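PDB 4KNC: alginate biosynthesis protein AlgX from Pseudomonas aeruginosa, which takes part in the O-acetylation of the exopolysaccharide alginate and protects the polymer from degradation as it crosses the periplasm. Local coordinates for residues G172-Q180 with D227-I237; D358-L369 with E386-Y397. All coordinates share one frame; numbering follows the deposited sequence.

Interaction 1: G172-Q180 with D227-I237; sequences GFEEIPKKQ and DLFGDGGNPQI
Pro177 lays its ring against the winding backbone of 227-237, where several carbonyl oxygens converge on it: CG comes within 3.0 Å of Gly230 O and 3.2 Å of Asn234 O, while CB faces Leu228 O. The ring can offer these oxygens only C-H groups, so the polar fastening falls to its neighbours. Lys178 N donates to Asp227 O over 2.8 Å, nearly straight at 163°. The same oxygen takes a CA-H...O contact from Pro177, and Gly230 CA makes another to Glu175 O. The side chain of Lys178 folds back on its own segment, where NZ donates to Phe173 O in the carbonyl plane. A water donates to both Gly172 O and Asp231 OD2, bridging the segments. Toward the interior the contact turns apolar. With CG1 beside the backbone N (chi1 -66°) and the chain then extended, Ile176 carries CD1 across Ile237 at about a right angle, 3.9 Å from CG1 of Ile237; Phe173 CE1 reaches CD1 of the same isoleucine. Gln236 packs through CB on Ile176 CG1, and its OE1 bonds Lys292. Ile237 opens strand 237-240, so these loops pack at the amino-terminal end of inner strands of the parallel sheet of an SGNH-hydrolase-like α/β domain, away from the proposed catalytic residues.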
loop_
_atom_site.group_PDB
_atom_site.type_symbol
_atom_site.label_atom_id
_atom_site.label_comp_id
_atom_site.label_asym_id
_atom_site.label_seq_id
_atom_site.Cartn_x
_atom_site.Cartn_y
_atom_site.Cartn_z
ATOM N N GLY A 172 18.856 -14.136 -5.961
ATOM C CA GLY A 172 18.285 -14.231 -7.293
ATOM C C GLY A 172 18.434 -13.009 -8.192
ATOM O O GLY A 172 18.226 -13.118 -9.403
ATOM N N PHE A 173 18.792 -11.856 -7.621
ATOM C CA PHE A 173 18.896 -10.607 -8.394
ATOM C C PHE A 173 19.824 -10.730 -9.601
ATOM O O PHE A 173 19.620 -10.067 -10.619
ATOM C CB PHE A 173 19.339 -9.416 -7.519
ATOM C CG PHE A 173 19.350 -8.087 -8.256
ATOM C CD1 PHE A 173 18.213 -7.282 -8.286
ATOM C CD2 PHE A 173 20.495 -7.644 -8.917
ATOM C CE1 PHE A 173 18.216 -6.072 -8.962
ATOM C CE2 PHE A 173 20.506 -6.439 -9.607
ATOM C CZ PHE A 173 19.361 -5.643 -9.625
ATOM N N GLU A 174 20.833 -11.591 -9.504
ATOM C CA GLU A 174 21.825 -11.681 -10.574
ATOM C C GLU A 174 21.263 -12.315 -11.846
ATOM O O GLU A 174 21.719 -12.020 -12.949
ATOM C CB GLU A 174 23.073 -12.414 -10.091
ATOM C CG GLU A 174 24.327 -12.073 -10.881
ATOM C CD GLU A 174 24.828 -10.657 -10.627
ATOM O OE1 GLU A 174 24.225 -9.935 -9.800
ATOM O OE2 GLU A 174 25.837 -10.268 -11.256
ATOM N N GLU A 175 20.248 -13.159 -11.692
ATOM C CA GLU A 175 19.644 -13.845 -12.836
ATOM C C GLU A 175 18.600 -12.982 -13.535
ATOM O O GLU A 175 18.205 -13.250 -14.672
ATOM C CB GLU A 175 19.013 -15.173 -12.390
ATOM C CG GLU A 175 20.005 -16.318 -12.252
ATOM C CD GLU A 175 21.142 -16.015 -11.285
ATOM O OE1 GLU A 175 20.876 -15.444 -10.203
ATOM O OE2 GLU A 175 22.303 -16.346 -11.613
ATOM N N ILE A 176 18.137 -11.956 -12.840
ATOM C CA ILE A 176 17.165 -11.034 -13.415
ATOM C C ILE A 176 17.767 -10.392 -14.670
ATOM O O ILE A 176 18.943 -10.051 -14.676
ATOM C CB ILE A 176 16.731 -9.996 -12.351
ATOM C CG1 ILE A 176 15.956 -10.715 -11.240
ATOM C CG2 ILE A 176 15.903 -8.872 -12.957
ATOM C CD1 ILE A 176 15.478 -9.829 -10.111
ATOM N N PRO A 177 16.974 -10.282 -15.752
ATOM C CA PRO A 177 17.432 -9.629 -16.987
ATOM C C PRO A 177 17.936 -8.222 -16.699
ATOM O O PRO A 177 17.278 -7.485 -15.965
ATOM C CB PRO A 177 16.160 -9.518 -17.833
ATOM C CG PRO A 177 15.223 -10.500 -17.297
ATOM C CD PRO A 177 15.578 -10.745 -15.853
ATOM N N LYS A 178 19.078 -7.862 -17.271
ATOM C CA LYS A 178 19.659 -6.543 -17.058
ATOM C C LYS A 178 19.546 -5.703 -18.329
ATOM O O LYS A 178 19.672 -6.222 -19.439
ATOM C CB LYS A 178 21.123 -6.673 -16.630
ATOM C CG LYS A 178 21.326 -7.522 -15.387
ATOM C CD LYS A 178 20.354 -7.118 -14.283
ATOM C CE LYS A 178 20.681 -7.805 -12.967
ATOM N NZ LYS A 178 20.256 -9.217 -12.962
ATOM N N LYS A 179 19.285 -4.410 -18.158
ATOM C CA LYS A 179 19.205 -3.465 -19.274
ATOM C C LYS A 179 19.832 -2.154 -18.833
ATOM O O LYS A 179 20.080 -1.948 -17.650
ATOM C CB LYS A 179 17.746 -3.201 -19.668
ATOM C CG LYS A 179 16.874 -4.440 -19.785
ATOM C CD LYS A 179 15.394 -4.105 -19.673
ATOM C CE LYS A 179 14.854 -3.479 -20.943
ATOM N NZ LYS A 179 13.895 -4.401 -21.612
ATOM N N GLN A 180 20.082 -1.259 -19.780
ATOM C CA GLN A 180 20.543 0.072 -19.424
ATOM C C GLN A 180 19.386 1.042 -19.526
ATOM O O GLN A 180 18.694 1.092 -20.548
ATOM C CB GLN A 180 21.638 0.537 -20.366
ATOM C CG GLN A 180 22.722 -0.484 -20.623
ATOM C CD GLN A 180 23.497 -0.174 -21.888
ATOM O OE1 GLN A 180 23.618 0.986 -22.287
ATOM N NE2 GLN A 180 24.010 -1.213 -22.537
ATOM N N ASP A 227 22.791 -10.573 -21.036
ATOM C CA ASP A 227 22.183 -10.349 -19.728
ATOM C C ASP A 227 20.709 -9.951 -19.836
ATOM O O ASP A 227 19.976 -10.020 -18.857
ATOM C CB ASP A 227 22.961 -9.286 -18.950
ATOM C CG ASP A 227 24.404 -9.682 -18.710
ATOM O OD1 ASP A 227 24.699 -10.900 -18.731
ATOM O OD2 ASP A 227 25.242 -8.779 -18.497
ATOM N N LEU A 228 20.289 -9.551 -21.036
ATOM C CA LEU A 228 18.896 -9.213 -21.325
ATOM C C LEU A 228 17.965 -10.436 -21.228
ATOM O O LEU A 228 16.731 -10.291 -21.127
ATOM C CB LEU A 228 18.796 -8.571 -22.721
ATOM C CG LEU A 228 17.464 -7.969 -23.184
ATOM C CD1 LEU A 228 16.944 -6.964 -22.170
ATOM C CD2 LEU A 228 17.588 -7.316 -24.555
ATOM N N PHE A 229 18.558 -11.634 -21.233
ATOM C CA PHE A 229 17.781 -12.878 -21.332
ATOM C C PHE A 229 17.787 -13.825 -20.122
ATOM O O PHE A 229 17.252 -14.940 -20.194
ATOM C CB PHE A 229 18.147 -13.613 -22.619
ATOM C CG PHE A 229 17.734 -12.864 -23.849
ATOM C CD1 PHE A 229 18.584 -11.938 -24.430
ATOM C CD2 PHE A 229 16.471 -13.043 -24.386
ATOM C CE1 PHE A 229 18.199 -11.235 -25.546
ATOM C CE2 PHE A 229 16.078 -12.344 -25.501
ATOM C CZ PHE A 229 16.944 -11.436 -26.080
ATOM N N GLY A 230 18.365 -13.370 -19.014
ATOM C CA GLY A 230 18.258 -14.081 -17.751
ATOM C C GLY A 230 16.794 -14.268 -17.406
ATOM O O GLY A 230 15.972 -13.389 -17.690
ATOM N N ASP A 231 16.458 -15.418 -16.821
ATOM C CA ASP A 231 15.063 -15.762 -16.534
ATOM C C ASP A 231 14.172 -15.632 -17.774
ATOM O O ASP A 231 13.005 -15.257 -17.671
ATOM C CB ASP A 231 14.499 -14.910 -15.386
ATOM C CG ASP A 231 15.138 -15.238 -14.043
ATOM O OD1 ASP A 231 15.715 -16.341 -13.912
ATOM O OD2 ASP A 231 15.054 -14.399 -13.115
ATOM N N GLY A 232 14.733 -15.925 -18.945
ATOM C CA GLY A 232 13.957 -15.896 -20.171
ATOM C C GLY A 232 13.602 -14.501 -20.656
ATOM O O GLY A 232 12.827 -14.354 -21.592
ATOM N N GLY A 233 14.158 -13.472 -20.022
ATOM C CA GLY A 233 13.963 -12.114 -20.504
ATOM C C GLY A 233 12.781 -11.338 -19.927
ATOM O O GLY A 233 12.723 -10.106 -20.047
ATOM N N ASN A 234 11.837 -12.033 -19.298
ATOM C CA ASN A 234 10.690 -11.340 -18.704
ATOM C C ASN A 234 11.089 -10.472 -17.500
ATOM O O ASN A 234 12.041 -10.802 -16.801
ATOM C CB ASN A 234 9.612 -12.347 -18.289
ATOM C CG ASN A 234 8.948 -13.028 -19.480
ATOM O OD1 ASN A 234 9.510 -13.092 -20.578
ATOM N ND2 ASN A 234 7.743 -13.546 -19.261
ATOM N N PRO A 235 10.366 -9.356 -17.264
ATOM C CA PRO A 235 10.535 -8.559 -16.038
ATOM C C PRO A 235 10.239 -9.383 -14.794
ATOM O O PRO A 235 9.330 -10.208 -14.808
ATOM C CB PRO A 235 9.495 -7.439 -16.197
ATOM C CG PRO A 235 9.374 -7.277 -17.679
ATOM C CD PRO A 235 9.451 -8.698 -18.212
ATOM N N GLN A 236 10.997 -9.151 -13.728
ATOM C CA GLN A 236 10.993 -10.042 -12.572
ATOM C C GLN A 236 10.794 -9.278 -11.269
ATOM O O GLN A 236 10.830 -9.871 -10.186
ATOM C CB GLN A 236 12.322 -10.803 -12.518
ATOM C CG GLN A 236 12.540 -11.728 -13.707
ATOM C CD GLN A 236 11.492 -12.819 -13.767
ATOM O OE1 GLN A 236 10.985 -13.257 -12.734
ATOM N NE2 GLN A 236 11.146 -13.251 -14.977
ATOM N N ILE A 237 10.607 -7.960 -11.380
ATOM C CA ILE A 237 10.432 -7.085 -10.218
ATOM C C ILE A 237 9.153 -6.252 -10.358
ATOM O O ILE A 237 8.936 -5.616 -11.384
ATOM C CB ILE A 237 11.631 -6.126 -10.025
ATOM C CG1 ILE A 237 12.953 -6.910 -9.992
ATOM C CG2 ILE A 237 11.444 -5.315 -8.746
ATOM C CD1 ILE A 237 14.175 -6.049 -9.669
HETATM O O HOH W 1 15.874 -14.632 -10.497
HETATM O O HOH W 2 20.580 -11.507 -16.465
#

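Interaction 2: D358-L369 with E386-Y397; sequences DVTYSDPSVHEL and EQSKAVDTGGRY
Strand 358-361 runs antiparallel to 396-397, with Val359 and Tyr397 a hydrogen-bonded pair and Thr360 and Arg396 a non-hydrogen-bonded one next to the type I' turn of 393-396, while Glu368 and Glu386 pair separately after a shift of two in register. Tyr397 ties the two pairings together. Leu369 CB stands 4.0 Å from the centroid of its ring, almost on the normal, in a CH-pi contact against the face, and Tyr397 OH donates to a lone pair of Val366 O over 2.9 Å, which holds the far end of the side chain in place. Tyr361 meets Tyr397 obliquely, CE2 3.8 Å from CE1. Arg396, extended from CG to NE, grips Asp358 side-on: NE donates to OD1 and NH2 to OD2, each over 2.9 Å and on the syn side, with the two planes only 15° apart. Asp358 OD2 also accepts from Cys321 N, and Arg396 NH1 bonds Asn319. At the other end, Gln387 NE2 donates over 2.8 Å to His367 ND1 in the ring plane; ND1 accepts here, consistent with a neutral imidazole, and Ser388 O lies over one ring face. Glu368 OE2 and Glu386 OE1, 2.9 Å apart, are like charges side by side, which probably raises the proton affinity of one. Two antiparallel sheets whose strands are joined by such turns and loops form the β-sandwich typical of many carbohydrate-binding modules.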
loop_
_atom_site.group_PDB
_atom_site.type_symbol
_atom_site.label_atom_id
_atom_site.label_comp_id
_atom_site.label_asym_id
_atom_site.label_seq_id
_atom_site.Cartn_x
_atom_site.Cartn_y
_atom_site.Cartn_z
ATOM N N ASP A 358 -14.150 -16.885 -2.188
ATOM C CA ASP A 358 -13.774 -16.272 -3.456
ATOM C C ASP A 358 -15.036 -15.739 -4.125
ATOM O O ASP A 358 -15.961 -16.499 -4.400
ATOM C CB ASP A 358 -13.113 -17.319 -4.364
ATOM C CG ASP A 358 -12.323 -16.695 -5.508
ATOM O OD1 ASP A 358 -12.708 -15.604 -5.986
ATOM O OD2 ASP A 358 -11.310 -17.297 -5.927
ATOM N N VAL A 359 -15.069 -14.442 -4.408
ATOM C CA VAL A 359 -16.330 -13.775 -4.748
ATOM C C VAL A 359 -16.206 -12.746 -5.877
ATOM O O VAL A 359 -15.363 -11.863 -5.821
ATOM C CB VAL A 359 -16.886 -13.035 -3.507
ATOM C CG1 VAL A 359 -18.118 -12.228 -3.866
ATOM C CG2 VAL A 359 -17.182 -14.013 -2.385
ATOM N N THR A 360 -17.075 -12.827 -6.881
ATOM C CA THR A 360 -16.973 -11.946 -8.039
ATOM C C THR A 360 -18.278 -11.273 -8.471
ATOM O O THR A 360 -19.203 -11.933 -8.951
ATOM C CB THR A 360 -16.395 -12.698 -9.242
ATOM O OG1 THR A 360 -15.096 -13.206 -8.910
ATOM C CG2 THR A 360 -16.293 -11.765 -10.443
ATOM N N TYR A 361 -18.335 -9.952 -8.306
ATOM C CA TYR A 361 -19.432 -9.135 -8.836
ATOM C C TYR A 361 -19.492 -9.169 -10.361
ATOM O O TYR A 361 -18.467 -9.307 -11.030
ATOM C CB TYR A 361 -19.268 -7.675 -8.419
ATOM C CG TYR A 361 -19.651 -7.365 -6.996
ATOM C CD1 TYR A 361 -20.934 -7.615 -6.529
ATOM C CD2 TYR A 361 -18.735 -6.792 -6.124
ATOM C CE1 TYR A 361 -21.289 -7.319 -5.230
ATOM C CE2 TYR A 361 -19.078 -6.494 -4.823
ATOM C CZ TYR A 361 -20.356 -6.755 -4.381
ATOM O OH TYR A 361 -20.695 -6.452 -3.081
ATOM N N SER A 362 -20.691 -9.017 -10.913
ATOM C CA SER A 362 -20.835 -8.937 -12.361
ATOM C C SER A 362 -20.342 -7.587 -12.889
ATOM O O SER A 362 -19.938 -7.477 -14.041
ATOM C CB SER A 362 -22.284 -9.209 -12.791
ATOM O OG SER A 362 -23.203 -8.381 -12.101
ATOM N N ASP A 363 -20.360 -6.572 -12.029
ATOM C CA ASP A 363 -19.927 -5.226 -12.393
ATOM C C ASP A 363 -18.655 -4.842 -11.627
ATOM O O ASP A 363 -18.687 -4.648 -10.406
ATOM C CB ASP A 363 -21.051 -4.229 -12.093
ATOM C CG ASP A 363 -20.785 -2.843 -12.655
ATOM O OD1 ASP A 363 -19.627 -2.542 -13.016
ATOM O OD2 ASP A 363 -21.752 -2.047 -12.723
ATOM N N PRO A 364 -17.532 -4.708 -12.354
ATOM C CA PRO A 364 -16.207 -4.426 -11.780
ATOM C C PRO A 364 -16.130 -3.075 -11.084
ATOM O O PRO A 364 -15.105 -2.771 -10.472
ATOM C CB PRO A 364 -15.284 -4.416 -13.006
ATOM C CG PRO A 364 -16.029 -5.159 -14.065
ATOM C CD PRO A 364 -17.477 -4.852 -13.818
ATOM N N SER A 365 -17.188 -2.276 -11.173
ATOM C CA SER A 365 -17.184 -0.949 -10.563
ATOM C C SER A 365 -17.779 -0.983 -9.161
ATOM O O SER A 365 -18.007 0.063 -8.549
ATOM C CB SER A 365 -17.939 0.059 -11.435
ATOM O OG SER A 365 -19.326 -0.243 -11.475
ATOM N N VAL A 366 -18.043 -2.184 -8.655
ATOM C CA VAL A 366 -18.561 -2.312 -7.298
ATOM C C VAL A 366 -17.420 -2.523 -6.303
ATOM O O VAL A 366 -16.891 -3.632 -6.161
ATOM C CB VAL A 366 -19.587 -3.448 -7.171
ATOM C CG1 VAL A 366 -20.189 -3.431 -5.775
ATOM C CG2 VAL A 366 -20.678 -3.292 -8.225
ATOM N N HIS A 367 -17.068 -1.446 -5.607
ATOM C CA HIS A 367 -15.862 -1.398 -4.792
ATOM C C HIS A 367 -16.149 -1.582 -3.307
ATOM O O HIS A 367 -15.441 -1.059 -2.449
ATOM C CB HIS A 367 -15.134 -0.081 -5.033
ATOM C CG HIS A 367 -14.729 0.124 -6.458
ATOM N ND1 HIS A 367 -14.066 -0.839 -7.187
ATOM C CD2 HIS A 367 -14.897 1.178 -7.293
ATOM C CE1 HIS A 367 -13.836 -0.387 -8.407
ATOM N NE2 HIS A 367 -14.329 0.836 -8.497
ATOM N N GLU A 368 -17.192 -2.340 -3.010
ATOM C CA GLU A 368 -17.567 -2.603 -1.634
ATOM C C GLU A 368 -18.194 -3.982 -1.572
ATOM O O GLU A 368 -18.976 -4.341 -2.449
ATOM C CB GLU A 368 -18.564 -1.547 -1.145
ATOM C CG GLU A 368 -19.099 -1.814 0.249
ATOM C CD GLU A 368 -20.188 -0.843 0.668
ATOM O OE1 GLU A 368 -21.124 -0.602 -0.127
ATOM O OE2 GLU A 368 -20.102 -0.323 1.800
ATOM N N LEU A 369 -17.843 -4.754 -0.547
ATOM C CA LEU A 369 -18.435 -6.078 -0.330
ATOM C C LEU A 369 -18.791 -6.288 1.141
ATOM O O LEU A 369 -17.911 -6.301 1.991
ATOM C CB LEU A 369 -17.492 -7.185 -0.792
ATOM C CG LEU A 369 -17.952 -8.597 -0.434
ATOM C CD1 LEU A 369 -19.296 -8.879 -1.091
ATOM C CD2 LEU A 369 -16.929 -9.657 -0.817
ATOM N N GLU A 386 -13.911 -2.730 1.977
ATOM C CA GLU A 386 -13.962 -1.568 1.107
ATOM C C GLU A 386 -12.758 -1.580 0.172
ATOM O O GLU A 386 -11.615 -1.681 0.612
ATOM C CB GLU A 386 -13.977 -0.272 1.926
ATOM C CG GLU A 386 -15.122 -0.152 2.925
ATOM C CD GLU A 386 -16.485 -0.101 2.259
ATOM O OE1 GLU A 386 -17.437 -0.679 2.823
ATOM O OE2 GLU A 386 -16.608 0.521 1.181
ATOM N N GLN A 387 -13.023 -1.471 -1.120
ATOM C CA GLN A 387 -11.971 -1.498 -2.118
ATOM C C GLN A 387 -11.820 -0.115 -2.742
ATOM O O GLN A 387 -12.808 0.594 -2.919
ATOM C CB GLN A 387 -12.330 -2.530 -3.179
ATOM C CG GLN A 387 -11.530 -2.449 -4.435
ATOM C CD GLN A 387 -11.918 -3.533 -5.428
ATOM O OE1 GLN A 387 -11.343 -4.624 -5.437
ATOM N NE2 GLN A 387 -12.903 -3.239 -6.263
ATOM N N SER A 388 -10.585 0.268 -3.061
ATOM C CA SER A 388 -10.303 1.550 -3.696
ATOM C C SER A 388 -11.121 1.754 -4.965
ATOM O O SER A 388 -11.315 0.814 -5.741
ATOM C CB SER A 388 -8.813 1.656 -4.042
ATOM O OG SER A 388 -8.566 2.783 -4.866
ATOM N N LYS A 389 -11.586 2.987 -5.167
ATOM C CA LYS A 389 -12.359 3.359 -6.352
ATOM C C LYS A 389 -11.516 3.265 -7.620
ATOM O O LYS A 389 -12.051 3.165 -8.728
ATOM C CB LYS A 389 -12.889 4.797 -6.229
ATOM C CG LYS A 389 -13.703 5.113 -4.968
ATOM C CD LYS A 389 -15.065 4.434 -4.964
ATOM C CE LYS A 389 -15.940 4.977 -3.840
ATOM N NZ LYS A 389 -17.219 4.232 -3.728
ATOM N N ALA A 390 -10.197 3.311 -7.461
ATOM C CA ALA A 390 -9.315 3.402 -8.615
ATOM C C ALA A 390 -8.815 2.060 -9.136
ATOM O O ALA A 390 -8.203 2.011 -10.191
ATOM C CB ALA A 390 -8.149 4.334 -8.326
ATOM N N VAL A 391 -9.076 0.968 -8.419
ATOM C CA VAL A 391 -8.613 -0.333 -8.891
ATOM C C VAL A 391 -9.661 -1.118 -9.666
ATOM O O VAL A 391 -10.842 -0.798 -9.652
ATOM C CB VAL A 391 -8.069 -1.217 -7.748
ATOM C CG1 VAL A 391 -6.999 -0.460 -6.961
ATOM C CG2 VAL A 391 -9.205 -1.675 -6.847
ATOM N N ASP A 392 -9.202 -2.163 -10.337
ATOM C CA ASP A 392 -10.064 -3.042 -11.110
ATOM C C ASP A 392 -9.555 -4.468 -10.936
ATOM O O ASP A 392 -8.569 -4.864 -11.561
ATOM C CB ASP A 392 -10.037 -2.637 -12.589
ATOM C CG ASP A 392 -11.051 -3.402 -13.439
ATOM O OD1 ASP A 392 -11.121 -4.648 -13.339
ATOM O OD2 ASP A 392 -11.776 -2.747 -14.224
ATOM N N THR A 393 -10.218 -5.226 -10.068
ATOM C CA THR A 393 -9.894 -6.638 -9.857
ATOM C C THR A 393 -10.942 -7.506 -10.542
ATOM O O THR A 393 -11.030 -8.713 -10.300
ATOM C CB THR A 393 -9.839 -7.001 -8.357
ATOM O OG1 THR A 393 -11.144 -6.870 -7.774
ATOM C CG2 THR A 393 -8.858 -6.090 -7.617
ATOM N N GLY A 394 -11.735 -6.870 -11.403
ATOM C CA GLY A 394 -12.821 -7.533 -12.095
ATOM C C GLY A 394 -13.980 -7.816 -11.161
ATOM O O GLY A 394 -14.776 -8.720 -11.406
ATOM N N GLY A 395 -14.066 -7.043 -10.081
ATOM C CA GLY A 395 -15.093 -7.248 -9.072
ATOM C C GLY A 395 -14.828 -8.439 -8.158
ATOM O O GLY A 395 -15.692 -8.811 -7.369
ATOM N N ARG A 396 -13.643 -9.039 -8.264
ATOM C CA ARG A 396 -13.265 -10.172 -7.418
ATOM C C ARG A 396 -12.660 -9.754 -6.066
ATOM O O ARG A 396 -11.901 -8.785 -5.977
ATOM C CB ARG A 396 -12.296 -11.093 -8.159
ATOM C CG ARG A 396 -11.878 -12.326 -7.381
ATOM C CD ARG A 396 -11.009 -13.225 -8.236
ATOM N NE ARG A 396 -10.536 -14.401 -7.511
ATOM C CZ ARG A 396 -9.316 -14.913 -7.652
ATOM N NH1 ARG A 396 -8.447 -14.343 -8.489
ATOM N NH2 ARG A 396 -8.957 -15.987 -6.960
ATOM N N TYR A 397 -13.021 -10.511 -5.030
ATOM C CA TYR A 397 -12.556 -10.355 -3.656
ATOM C C TYR A 397 -12.233 -11.752 -3.182
ATOM O O TYR A 397 -12.849 -12.706 -3.650
ATOM C CB TYR A 397 -13.679 -9.818 -2.772
ATOM C CG TYR A 397 -14.098 -8.423 -3.086
ATOM C CD1 TYR A 397 -14.947 -8.154 -4.151
ATOM C CD2 TYR A 397 -13.639 -7.355 -2.322
ATOM C CE1 TYR A 397 -15.335 -6.861 -4.440
ATOM C CE2 TYR A 397 -14.019 -6.063 -2.601
ATOM C CZ TYR A 397 -14.866 -5.816 -3.662
ATOM O OH TYR A 397 -15.243 -4.517 -3.938
#

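In the fold
The two contacts come in series along the chain: interaction 1 closes before interaction 2 opens. They share no strand or sheet. Interaction 1 joins loops of the SGNH hydrolase-like domain, one leading into strand 237-240 of the parallel sheet; interaction 2 joins strands and loops of both antiparallel sheets in the carbohydrate-binding module. Their centres lie 33 Å apart and their nearest atoms about 17 Å. Interaction 2 faces the domain boundary, where Val391 and Thr393 touch helix 275-282 and the side chain of Ser388 lies about 10 Å from that of the inferred nucleophile Ser243. This is consistent with the module, which may bind alginate, lying near the probable acetylation site.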